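Citrate synthase (Pyrobaculum aerophilum, PDB 2IBP) probably catalyses the condensation of oxaloacetate with acetyl-CoA and water to give citrate and CoA, as a homodimer in the tricarboxylic acid cycle. Local coordinates at residues L30-S35 with V379-E384; Y90-P95 with V174-D179; Y148-K153 with S231-S236; V162-R167 with L188-G193. One frame throughout, in Å; residues are numbered along the deposited sequence. Where two conformers were deposited one is given.

Contact 1: L30-S35 with V379-E384; sequences LIKSTS and VLEYWE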
# COMPACT_ATOMS: atom_id res chain seq x y z
N LEU A 30 14.83 1.26 12.21
CA LEU A 30 14.11 2.47 12.60
C LEU A 30 13.68 3.29 11.40
O LEU A 30 14.45 3.49 10.47
CB LEU A 30 15.00 3.31 13.52
CG LEU A 30 15.28 2.71 14.91
CD1 LEU A 30 16.42 3.43 15.60
CD2 LEU A 30 14.01 2.73 15.78
N ILE A 31 12.43 3.76 11.43
CA ILE A 31 11.94 4.64 10.37
C ILE A 31 11.58 6.04 10.86
O ILE A 31 11.41 6.96 10.06
CB ILE A 31 10.74 4.01 9.61
CG1 ILE A 31 9.53 3.79 10.53
CG2 ILE A 31 11.16 2.68 8.99
CD1 ILE A 31 8.28 3.41 9.76
N LYS A 32 11.46 6.20 12.18
CA LYS A 32 11.08 7.46 12.78
C LYS A 32 11.06 7.36 14.29
O LYS A 32 11.21 6.28 14.85
CB LYS A 32 9.67 7.86 12.36
CG LYS A 32 8.57 6.96 12.95
CD LYS A 32 7.20 7.52 12.64
CE LYS A 32 6.12 6.60 13.20
NZ LYS A 32 4.77 7.11 12.92
N SER A 33 10.91 8.53 14.92
CA SER A 33 10.62 8.60 16.34
C SER A 33 9.11 8.75 16.40
O SER A 33 8.49 9.35 15.52
CB SER A 33 11.32 9.78 16.98
OG SER A 33 12.71 9.54 17.08
N THR A 34 8.51 8.23 17.47
CA THR A 34 7.09 8.29 17.62
C THR A 34 6.69 8.49 19.07
O THR A 34 7.45 8.17 19.97
CB THR A 34 6.44 6.96 17.17
OG1 THR A 34 5.02 7.09 17.13
CG2 THR A 34 6.85 5.81 18.08
N SER A 35 5.52 9.08 19.25
CA SER A 35 4.94 9.23 20.57
C SER A 35 3.56 8.59 20.64
O SER A 35 2.86 8.73 21.63
CB SER A 35 4.87 10.70 20.96
OG SER A 35 4.00 11.41 20.11
N VAL A 379 0.46 8.32 10.14
CA VAL A 379 0.67 9.10 8.91
C VAL A 379 0.89 10.57 9.26
O VAL A 379 1.87 11.19 8.83
CB VAL A 379 -0.47 8.96 7.92
CG1 VAL A 379 -0.38 10.04 6.82
CG2 VAL A 379 -0.44 7.55 7.32
N LEU A 380 -0.02 11.13 10.06
CA LEU A 380 0.09 12.53 10.43
C LEU A 380 1.40 12.80 11.16
O LEU A 380 2.03 13.83 10.94
CB LEU A 380 -1.11 12.97 11.25
CG LEU A 380 -2.42 12.87 10.47
CD1 LEU A 380 -3.60 13.23 11.36
CD2 LEU A 380 -2.43 13.71 9.21
N GLU A 381 1.81 11.87 12.01
CA GLU A 381 3.07 12.01 12.70
C GLU A 381 4.25 12.05 11.72
O GLU A 381 5.12 12.91 11.81
CB GLU A 381 3.27 10.88 13.70
CG GLU A 381 4.53 10.99 14.50
CD GLU A 381 4.62 9.92 15.55
OE1 GLU A 381 4.72 8.74 15.17
OE2 GLU A 381 4.61 10.28 16.75
N TYR A 382 4.24 11.14 10.75
CA TYR A 382 5.31 11.10 9.76
C TYR A 382 5.36 12.39 8.96
O TYR A 382 6.43 12.88 8.63
CB TYR A 382 5.13 9.91 8.82
CG TYR A 382 6.37 9.62 8.02
CD1 TYR A 382 7.50 9.12 8.66
CD2 TYR A 382 6.42 9.83 6.65
CE1 TYR A 382 8.66 8.87 7.97
CE2 TYR A 382 7.58 9.55 5.93
CZ TYR A 382 8.70 9.10 6.61
OH TYR A 382 9.88 8.84 5.94
N TRP A 383 4.18 12.90 8.62
CA TRP A 383 4.08 14.14 7.86
C TRP A 383 4.62 15.37 8.59
O TRP A 383 4.74 16.45 7.98
CB TRP A 383 2.65 14.40 7.41
CG TRP A 383 2.21 13.56 6.25
CD1 TRP A 383 2.99 12.79 5.43
CD2 TRP A 383 0.92 13.62 5.62
NE1 TRP A 383 2.25 12.28 4.41
CE2 TRP A 383 0.98 12.79 4.48
CE3 TRP A 383 -0.28 14.26 5.93
CZ2 TRP A 383 -0.12 12.60 3.64
CZ3 TRP A 383 -1.37 14.08 5.10
CH2 TRP A 383 -1.28 13.25 3.96
N GLU A 384 4.89 15.25 9.89
CA GLU A 384 5.56 16.35 10.60
C GLU A 384 7.02 16.48 10.15
O GLU A 384 7.66 17.51 10.38
CB GLU A 384 5.49 16.15 12.11
CG GLU A 384 4.10 16.35 12.65
CD GLU A 384 3.61 17.78 12.47
OE1 GLU A 384 4.21 18.69 13.08
OE2 GLU A 384 2.64 18.00 11.71
O HOH W 1 11.97 7.30 7.50
O HOH W 2 2.62 12.10 17.24

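Contact 2: Y90-P95 with V174-D179; sequences YRELHP and VVRPRD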
# COMPACT_ATOMS: atom_id res chain seq x y z
N TYR A 90 -19.85 12.13 10.35
CA TYR A 90 -19.01 11.50 9.34
C TYR A 90 -19.31 10.04 9.07
O TYR A 90 -18.82 9.50 8.08
CB TYR A 90 -17.54 11.58 9.73
CG TYR A 90 -17.00 12.97 9.92
CD1 TYR A 90 -17.42 14.01 9.11
CD2 TYR A 90 -15.95 13.19 10.78
CE1 TYR A 90 -16.89 15.28 9.27
CE2 TYR A 90 -15.39 14.43 10.92
CZ TYR A 90 -15.85 15.46 10.17
OH TYR A 90 -15.29 16.70 10.35
N ARG A 91 -20.08 9.39 9.92
CA ARG A 91 -20.32 7.95 9.75
C ARG A 91 -20.88 7.55 8.40
O ARG A 91 -20.53 6.49 7.87
CB ARG A 91 -21.26 7.42 10.83
CG ARG A 91 -20.69 7.46 12.19
CD ARG A 91 -21.74 7.02 13.17
NE ARG A 91 -21.25 7.04 14.54
CZ ARG A 91 -22.01 6.86 15.61
NH1 ARG A 91 -23.32 6.73 15.48
NH2 ARG A 91 -21.46 6.86 16.81
N GLU A 92 -21.80 8.33 7.87
CA GLU A 92 -22.46 7.96 6.62
C GLU A 92 -21.50 8.06 5.45
O GLU A 92 -20.60 8.91 5.45
CB GLU A 92 -23.69 8.82 6.37
CG GLU A 92 -24.52 8.42 5.16
CD GLU A 92 -25.02 6.99 5.18
OE1 GLU A 92 -26.20 6.78 5.53
OE2 GLU A 92 -24.23 6.06 4.90
N LEU A 93 -21.67 7.16 4.49
CA LEU A 93 -20.81 7.12 3.33
C LEU A 93 -21.46 7.85 2.17
O LEU A 93 -22.69 7.99 2.08
CB LEU A 93 -20.54 5.66 2.94
CG LEU A 93 -19.95 4.80 4.05
CD1 LEU A 93 -19.89 3.32 3.59
CD2 LEU A 93 -18.59 5.34 4.49
N HIS A 94 -20.61 8.27 1.23
CA HIS A 94 -21.03 8.90 -0.01
C HIS A 94 -21.78 7.85 -0.84
O HIS A 94 -21.41 6.66 -0.84
CB HIS A 94 -19.80 9.37 -0.77
CG HIS A 94 -20.10 10.22 -1.97
ND1 HIS A 94 -20.53 9.68 -3.17
CD2 HIS A 94 -20.00 11.55 -2.17
CE1 HIS A 94 -20.72 10.66 -4.04
NE2 HIS A 94 -20.40 11.81 -3.46
N PRO A 95 -22.84 8.25 -1.54
CA PRO A 95 -23.55 7.26 -2.34
C PRO A 95 -22.67 6.44 -3.28
O PRO A 95 -22.92 5.26 -3.48
CB PRO A 95 -24.57 8.10 -3.11
CG PRO A 95 -24.82 9.26 -2.24
CD PRO A 95 -23.51 9.56 -1.57
N VAL A 174 -29.14 -2.08 3.69
CA VAL A 174 -28.22 -1.52 4.65
C VAL A 174 -29.02 -0.93 5.80
O VAL A 174 -30.21 -0.62 5.67
CB VAL A 174 -27.27 -0.43 4.09
CG1 VAL A 174 -26.41 -0.99 2.94
CG2 VAL A 174 -28.04 0.79 3.64
N VAL A 175 -28.36 -0.88 6.94
CA VAL A 175 -28.87 -0.22 8.13
C VAL A 175 -27.97 0.98 8.32
O VAL A 175 -26.79 0.87 8.67
CB VAL A 175 -28.91 -1.12 9.36
CG1 VAL A 175 -29.34 -0.34 10.59
CG2 VAL A 175 -29.87 -2.30 9.12
N ARG A 176 -28.54 2.15 8.10
CA ARG A 176 -27.75 3.36 8.18
C ARG A 176 -27.42 3.74 9.61
O ARG A 176 -28.08 3.28 10.55
CB ARG A 176 -28.39 4.49 7.38
CG ARG A 176 -28.47 4.14 5.90
CD ARG A 176 -28.98 5.25 5.03
NE ARG A 176 -29.09 4.81 3.64
CZ ARG A 176 -28.08 4.82 2.76
NH1 ARG A 176 -26.89 5.27 3.11
NH2 ARG A 176 -28.28 4.38 1.53
N PRO A 177 -26.35 4.52 9.79
CA PRO A 177 -25.91 4.85 11.14
C PRO A 177 -26.93 5.60 11.97
O PRO A 177 -27.58 6.52 11.48
CB PRO A 177 -24.69 5.74 10.92
CG PRO A 177 -24.27 5.53 9.51
CD PRO A 177 -25.49 5.14 8.76
N ARG A 178 -27.07 5.17 13.22
CA ARG A 178 -27.92 5.85 14.19
C ARG A 178 -27.11 6.86 14.98
O ARG A 178 -26.17 6.55 15.73
CB ARG A 178 -28.63 4.87 15.11
CG ARG A 178 -30.01 4.50 14.64
CD ARG A 178 -30.64 3.50 15.56
NE ARG A 178 -30.82 4.03 16.91
CZ ARG A 178 -31.29 3.31 17.92
NH1 ARG A 178 -31.61 2.03 17.73
NH2 ARG A 178 -31.41 3.85 19.11
N ASP A 179 -27.55 8.10 14.85
CA ASP A 179 -26.90 9.22 15.46
C ASP A 179 -26.90 9.16 16.98
O ASP A 179 -26.03 9.74 17.63
CB ASP A 179 -27.66 10.46 14.99
CG ASP A 179 -26.78 11.59 14.65
OD1 ASP A 179 -25.67 11.32 14.14
OD2 ASP A 179 -27.27 12.72 14.72
O HOH W 3 -24.32 8.88 13.13
O HOH W 4 -25.16 6.95 1.19

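Contact 3: Y148-K153 with S231-S236; sequences YRIAEK and SDLYSS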
# COMPACT_ATOMS: atom_id res chain seq x y z
N TYR A 148 -6.51 16.43 9.76
CA TYR A 148 -7.14 15.88 10.97
C TYR A 148 -8.62 15.61 10.74
O TYR A 148 -9.17 14.61 11.23
CB TYR A 148 -6.88 16.78 12.17
CG TYR A 148 -5.50 16.54 12.75
CD1 TYR A 148 -4.37 17.08 12.16
CD2 TYR A 148 -5.32 15.66 13.81
CE1 TYR A 148 -3.10 16.81 12.65
CE2 TYR A 148 -4.07 15.39 14.32
CZ TYR A 148 -2.96 15.95 13.74
OH TYR A 148 -1.70 15.67 14.25
N ARG A 149 -9.27 16.48 9.98
CA ARG A 149 -10.68 16.27 9.62
C ARG A 149 -10.80 14.93 8.86
O ARG A 149 -11.68 14.12 9.12
CB ARG A 149 -11.17 17.42 8.74
CG ARG A 149 -12.68 17.64 8.70
CD ARG A 149 -13.03 18.91 7.88
NE ARG A 149 -12.23 20.07 8.30
CZ ARG A 149 -12.07 21.18 7.59
NH1 ARG A 149 -12.65 21.32 6.40
NH2 ARG A 149 -11.31 22.16 8.06
N ILE A 150 -9.90 14.72 7.90
CA ILE A 150 -9.90 13.50 7.08
C ILE A 150 -9.62 12.27 7.93
O ILE A 150 -10.26 11.22 7.75
CB ILE A 150 -8.90 13.61 5.91
CG1 ILE A 150 -9.36 14.74 4.97
CG2 ILE A 150 -8.78 12.27 5.17
CD1 ILE A 150 -8.27 15.30 4.05
N ALA A 151 -8.66 12.39 8.83
CA ALA A 151 -8.32 11.31 9.76
C ALA A 151 -9.56 10.92 10.58
O ALA A 151 -9.89 9.74 10.70
CB ALA A 151 -7.16 11.70 10.67
N GLU A 152 -10.29 11.92 11.09
CA GLU A 152 -11.52 11.64 11.83
C GLU A 152 -12.56 10.92 10.96
O GLU A 152 -13.20 9.97 11.40
CB GLU A 152 -12.13 12.95 12.37
CG GLU A 152 -11.31 13.57 13.44
CD GLU A 152 -11.96 14.81 14.04
OE1 GLU A 152 -13.07 15.20 13.60
OE2 GLU A 152 -11.37 15.35 14.99
N LYS A 153 -12.68 11.33 9.71
CA LYS A 153 -13.63 10.72 8.81
C LYS A 153 -13.31 9.26 8.59
O LYS A 153 -14.19 8.42 8.55
CB LYS A 153 -13.67 11.43 7.47
CG LYS A 153 -14.33 12.78 7.52
CD LYS A 153 -14.18 13.44 6.19
CE LYS A 153 -14.76 14.81 6.17
NZ LYS A 153 -14.46 15.42 4.84
N SER A 231 0.82 11.09 -0.88
CA SER A 231 -0.44 10.56 -1.33
C SER A 231 -1.46 10.81 -0.21
O SER A 231 -1.09 11.04 0.93
CB SER A 231 -0.34 9.07 -1.66
OG SER A 231 -1.56 8.58 -2.18
N ASP A 232 -2.73 10.73 -0.55
CA ASP A 232 -3.75 11.10 0.40
C ASP A 232 -3.99 10.09 1.50
O ASP A 232 -3.67 8.91 1.37
CB ASP A 232 -5.04 11.40 -0.33
CG ASP A 232 -5.65 10.17 -0.94
OD1 ASP A 232 -5.16 9.72 -2.01
OD2 ASP A 232 -6.63 9.68 -0.35
N LEU A 233 -4.62 10.55 2.58
CA LEU A 233 -4.90 9.71 3.73
C LEU A 233 -5.77 8.52 3.44
O LEU A 233 -5.57 7.44 4.01
CB LEU A 233 -5.50 10.55 4.86
CG LEU A 233 -4.49 11.41 5.60
CD1 LEU A 233 -5.16 12.61 6.28
CD2 LEU A 233 -3.71 10.56 6.58
N TYR A 234 -6.77 8.70 2.57
CA TYR A 234 -7.62 7.57 2.22
C TYR A 234 -6.78 6.52 1.51
O TYR A 234 -6.89 5.33 1.80
CB TYR A 234 -8.77 8.02 1.35
CG TYR A 234 -9.88 8.76 2.07
CD1 TYR A 234 -11.03 8.09 2.45
CD2 TYR A 234 -9.83 10.13 2.26
CE1 TYR A 234 -12.10 8.75 3.04
CE2 TYR A 234 -10.88 10.80 2.89
CZ TYR A 234 -12.02 10.10 3.25
OH TYR A 234 -13.10 10.74 3.85
N SER A 235 -5.99 6.93 0.54
CA SER A 235 -5.15 5.98 -0.19
C SER A 235 -4.16 5.27 0.73
O SER A 235 -3.91 4.06 0.60
CB SER A 235 -4.42 6.70 -1.33
OG SER A 235 -5.39 7.12 -2.27
N SER A 236 -3.62 6.00 1.71
CA SER A 236 -2.70 5.40 2.67
C SER A 236 -3.42 4.32 3.50
O SER A 236 -2.87 3.24 3.76
CB SER A 236 -2.11 6.48 3.56
OG SER A 236 -1.34 7.39 2.78

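Contact 4: V162-R167 with L188-G193; sequences VAYHYR and LYMMFG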
# COMPACT_ATOMS: atom_id res chain seq x y z
N VAL A 162 -17.73 -1.65 6.73
CA VAL A 162 -17.80 -3.05 7.14
C VAL A 162 -19.23 -3.54 7.23
O VAL A 162 -19.59 -4.59 6.67
CB VAL A 162 -17.04 -3.26 8.46
CG1 VAL A 162 -17.22 -4.70 8.98
CG2 VAL A 162 -15.56 -2.89 8.29
N ALA A 163 -20.06 -2.81 7.98
CA ALA A 163 -21.45 -3.20 8.18
C ALA A 163 -22.26 -3.22 6.89
O ALA A 163 -23.03 -4.16 6.65
CB ALA A 163 -22.11 -2.27 9.20
N TYR A 164 -22.06 -2.23 6.01
CA TYR A 164 -22.80 -2.19 4.76
C TYR A 164 -22.43 -3.39 3.89
O TYR A 164 -23.29 -4.03 3.31
CB TYR A 164 -22.50 -0.92 3.98
CG TYR A 164 -23.24 0.32 4.44
CD1 TYR A 164 -23.87 0.36 5.68
CD2 TYR A 164 -23.21 1.49 3.69
CE1 TYR A 164 -24.55 1.50 6.10
CE2 TYR A 164 -23.86 2.64 4.12
CZ TYR A 164 -24.52 2.64 5.34
OH TYR A 164 -25.15 3.78 5.81
N HIS A 165 -21.15 -3.74 3.90
CA HIS A 165 -20.75 -4.90 3.14
C HIS A 165 -21.40 -6.15 3.72
O HIS A 165 -21.92 -6.99 2.97
CB HIS A 165 -19.25 -5.07 3.14
CG HIS A 165 -18.80 -6.15 2.23
ND1 HIS A 165 -18.68 -7.46 2.65
CD2 HIS A 165 -18.60 -6.17 0.89
CE1 HIS A 165 -18.34 -8.22 1.63
NE2 HIS A 165 -18.30 -7.46 0.55
N TYR A 166 -21.38 -6.27 5.04
CA TYR A 166 -22.01 -7.42 5.69
C TYR A 166 -23.46 -7.55 5.24
O TYR A 166 -23.89 -8.61 4.81
CB TYR A 166 -21.91 -7.35 7.20
CG TYR A 166 -22.73 -8.42 7.87
CD1 TYR A 166 -22.33 -9.75 7.82
CD2 TYR A 166 -23.94 -8.11 8.49
CE1 TYR A 166 -23.11 -10.74 8.39
CE2 TYR A 166 -24.69 -9.09 9.09
CZ TYR A 166 -24.29 -10.40 9.01
OH TYR A 166 -25.07 -11.38 9.61
N ARG A 167 -24.21 -6.46 5.36
CA ARG A 167 -25.62 -6.46 4.98
C ARG A 167 -25.80 -6.84 3.52
O ARG A 167 -26.61 -7.70 3.20
CB ARG A 167 -26.22 -5.08 5.22
CG ARG A 167 -26.15 -4.62 6.66
CD ARG A 167 -27.03 -5.42 7.58
NE ARG A 167 -28.46 -5.28 7.27
CZ ARG A 167 -29.41 -5.81 8.02
NH1 ARG A 167 -29.10 -6.49 9.12
NH2 ARG A 167 -30.67 -5.66 7.69
N LEU A 188 -22.71 -2.50 15.81
CA LEU A 188 -23.53 -3.70 15.98
C LEU A 188 -24.94 -3.49 15.47
O LEU A 188 -25.56 -4.39 14.90
CB LEU A 188 -23.54 -4.17 17.43
CG LEU A 188 -22.21 -4.70 17.96
CD1 LEU A 188 -22.34 -5.08 19.43
CD2 LEU A 188 -21.71 -5.88 17.11
N TYR A 189 -25.48 -2.29 15.68
CA TYR A 189 -26.78 -1.95 15.14
C TYR A 189 -26.78 -2.01 13.60
O TYR A 189 -27.68 -2.57 12.98
CB TYR A 189 -27.18 -0.54 15.63
CG TYR A 189 -28.33 0.05 14.89
CD1 TYR A 189 -29.62 -0.43 15.06
CD2 TYR A 189 -28.12 1.07 13.97
CE1 TYR A 189 -30.66 0.09 14.33
CE2 TYR A 189 -29.16 1.60 13.25
CZ TYR A 189 -30.43 1.11 13.42
OH TYR A 189 -31.45 1.65 12.69
N MET A 190 -25.73 -1.48 12.97
CA MET A 190 -25.64 -1.51 11.52
C MET A 190 -25.43 -2.92 10.98
O MET A 190 -25.87 -3.23 9.88
CB MET A 190 -24.52 -0.58 11.04
CG MET A 190 -24.78 0.89 11.30
SD MET A 190 -23.58 1.91 10.43
CE MET A 190 -22.09 1.30 11.19
N MET A 191 -24.77 -3.77 11.76
CA MET A 191 -24.54 -5.14 11.33
C MET A 191 -25.83 -5.93 11.38
O MET A 191 -26.20 -6.58 10.41
CB MET A 191 -23.54 -5.85 12.24
CG MET A 191 -22.11 -5.40 12.06
SD MET A 191 -21.39 -6.08 10.54
CE MET A 191 -21.24 -7.82 10.99
N PHE A 192 -26.55 -5.83 12.50
CA PHE A 192 -27.67 -6.71 12.74
C PHE A 192 -29.07 -6.09 12.76
O PHE A 192 -30.06 -6.83 12.78
CB PHE A 192 -27.42 -7.51 13.99
CG PHE A 192 -26.10 -8.24 13.97
CD1 PHE A 192 -25.82 -9.17 12.98
CD2 PHE A 192 -25.14 -7.99 14.92
CE1 PHE A 192 -24.61 -9.83 12.96
CE2 PHE A 192 -23.95 -8.68 14.93
CZ PHE A 192 -23.68 -9.60 13.94
N GLY A 193 -29.16 -4.77 12.69
CA GLY A 193 -30.45 -4.08 12.58
C GLY A 193 -31.24 -3.94 13.86
O GLY A 193 -32.43 -3.61 13.83

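Contact 1: L30-S35 with V379-E384
The carboxylate of Glu381 reaches from helix 363-382 to strand 30-34 and takes bonds through both of its oxygens. One bond carries charge: Lys32 NZ donates to Glu381 OE1 at 2.8 Å, a salt bridge made on the anti lone pair, with the two side chains crossing at about a right angle. Lys32 NZ is also hydrogen-bonded to His378 and His224. The other two bonds come from uncharged donors. Thr34 OG1 gives its proton to the syn side of the same OE1 at 2.6 Å, and the backbone N of Ser35 meets the syn lone pair of Glu381 OE2 at 2.9 Å in a fairly straight bond (162°). With CG anti to the backbone N (chi1 -178°) and the chain extended beyond it, glutamate is long enough to span the gap. A glutamine here would probably leave the ammonium of Lys32 without its opposite charge.

Water-mediated and edge contacts complete the join. Water 1 donates to Ile31 O at 2.6 Å and to Tyr382 OH, a hydroxyl also bonded to Arg387 O, while water 2 donates to Glu381 OE2 at 2.7 Å. Lys32 CD lies at the edge of the Tyr382 ring. Strand 30-34 pairs in parallel with a strand of the second subunit, so the strand that Glu381 grips is also part of a beta ladder shared by the two subunits, in keeping with the citrate synthase homodimer.

Contact 2: Y90-P95 with V174-D179
The Glu92 carboxylate faces Arg176 across the two loops, and its OE2 is gripped twice: Leu93 N donates to the anti lone pair of Glu92 OE2 at 2.8 Å, and Tyr164 of helix 141-169 bonds to it through its hydroxyl. The bend of the Glu92 chain at chi2 folds the carboxylate back within range of the next backbone N. Glu92 OE1 accepts from Arg176 NH1 at 2.9 Å in a salt bridge, made in one of two conformers of this exposed arginine and so probably not permanent. The N-H points well at the oxygen (161°) and OE1 lies near the guanidinium plane, yet the arginine arrives from above the carboxylate, 57° out of its plane, and the two flat groups are turned 65° apart.

The contact is a surface meeting of two interhelical loops in an all-helical part of the citrate synthase fold: residues 90-95 link helices 77-90 and 95-103, and residues 174-179 lead from helix 141-169 to helix 183-192.

Beside the salt bridge, Pro177 supplies a compact apolar wedge. Its CG lies 3.8 Å from Arg91 CB, and its CD lies 3.7 Å from Glu92 OE1. The extended Arg91 chain runs alongside the proline, antiparallel to it, bringing NH1 to 2.9 Å from Arg178 O, while NH2 bonds to Leu181 O. Water 3 donates to Asp179 OD1 and makes a weak bond with Arg91 NH1.

Contact 3: Y148-K153 with S231-S236
Ile150 makes most of the contact, chiefly through its CG2 methyl. That methyl sits 3.4 Å from Tyr234 CE2, approaching the ring obliquely, and 3.7 Å from Leu233 CB. Leu233 CD1 also reaches Ile150 CB, at 3.9 Å, so one beta-branched side chain engages two successive residues of the first turn of helix 233-244. The branching suits the place: CG2 stands anti to the backbone N while CG1 (chi1 -64°) lies beside that N, and the methyl is thereby carried between leucine and tyrosine. One turn along, Lys153 lays its aliphatic chain against the end of the tyrosine, with both CB and CD 3.7 Å from Tyr234 OH.

The next shell fixes these groups. Tyr234 OH is hydrogen-bonded to Asp124, which also forms a salt bridge with Lys153 NZ, and Asp126 is a second acid for that ammonium, so the polar ends of both side chains converge on neighbouring acids while their carbon portions pack together.

Asp232 sets the start of the helix. As the N-cap it accepts from Ser235 N through OD2 at 3.0 Å (158°), the donor standing above the carboxylate plane. Its OD1 makes a salt bridge with Lys245 of the second subunit, so the cap also belongs to the dimer interface.

No hydrogen bond crosses between the two segments themselves: helix 141-169 and the start of helix 233-244 meet here through apolar contact, while the polar ends of Tyr234 and Lys153 are satisfied by Asp124 and Asp126 at its margin.

Contact 4: V162-R167 with L188-G193
Helices 162-167 and 188-192 run side by side nearly parallel, their axes 8.3 Å apart and inclined at -15°, and Ala163 and Met191 come together with their CA atoms only 4.8 Å apart. Alanine suits this close approach: its CB lies 3.5 Å from Met190 CB, tighter than usual for two carbons, and its CA faces Met191 SD at 3.7 Å.

Met191 and Tyr166 form the main side-chain pair. Bends at chi2 and chi3 fold the methionine so that CE lies over one face of the tyrosine ring, 3.8 Å from the centroid, a CH-pi contact; SD stands obliquely to the same ring, completing a Met-aromatic contact. The unbranched, flexible methionine can curl over a flat ring in this way. The pair belongs to the helical framework of citrate synthase, where the long helix 141-169 packs on helix 183-192 after an intervening loop. Beyond the methionine, Tyr166 OH meets the Phe192 ring at its edge, near the ring plane, 3.7 Å from CE1, and the two aromatic planes are inclined at 78°. A serine in place of Tyr166 would probably leave the methyl of Met191 without the ring face it covers and open a gap beside Phe192.

Arg167 holds the end of the second helix. Its NH1 donates to Met191 O at 3.2 Å with a straight N-H (166°), the oxygen lying near the guanidinium plane but the donor standing above the carbonyl plane. Arg167 NE bonds to Glu173 O, and Gly193, at positive phi, ends the helix beside NH1.

Overall arrangement
Contact 3 is the buried member of the set, contact 2 lies at the surface, and contacts 1 and 4 are partly buried. Their chemistry follows: hydrocarbon dominates contact 3, a carboxylate with three direct donors from residues 30-35 contact 1, a single arginine-carboxylate pair beside a proline contact 2, and methionine-aromatic packing with an arginine-to-carbonyl bond contact 4. Helix 141-169 serves both contacts 3 and 4, whose nearest atoms are about 11 Å apart. Contacts 2 and 4 adjoin through Tyr164 and Tyr189; contacts 2 and 3 meet at Tyr90, and contacts 1 and 3 at Leu380 and Trp383. Contacts 1 and 3 also touch the second subunit, whereas contacts 2 and 4 lie within one chain.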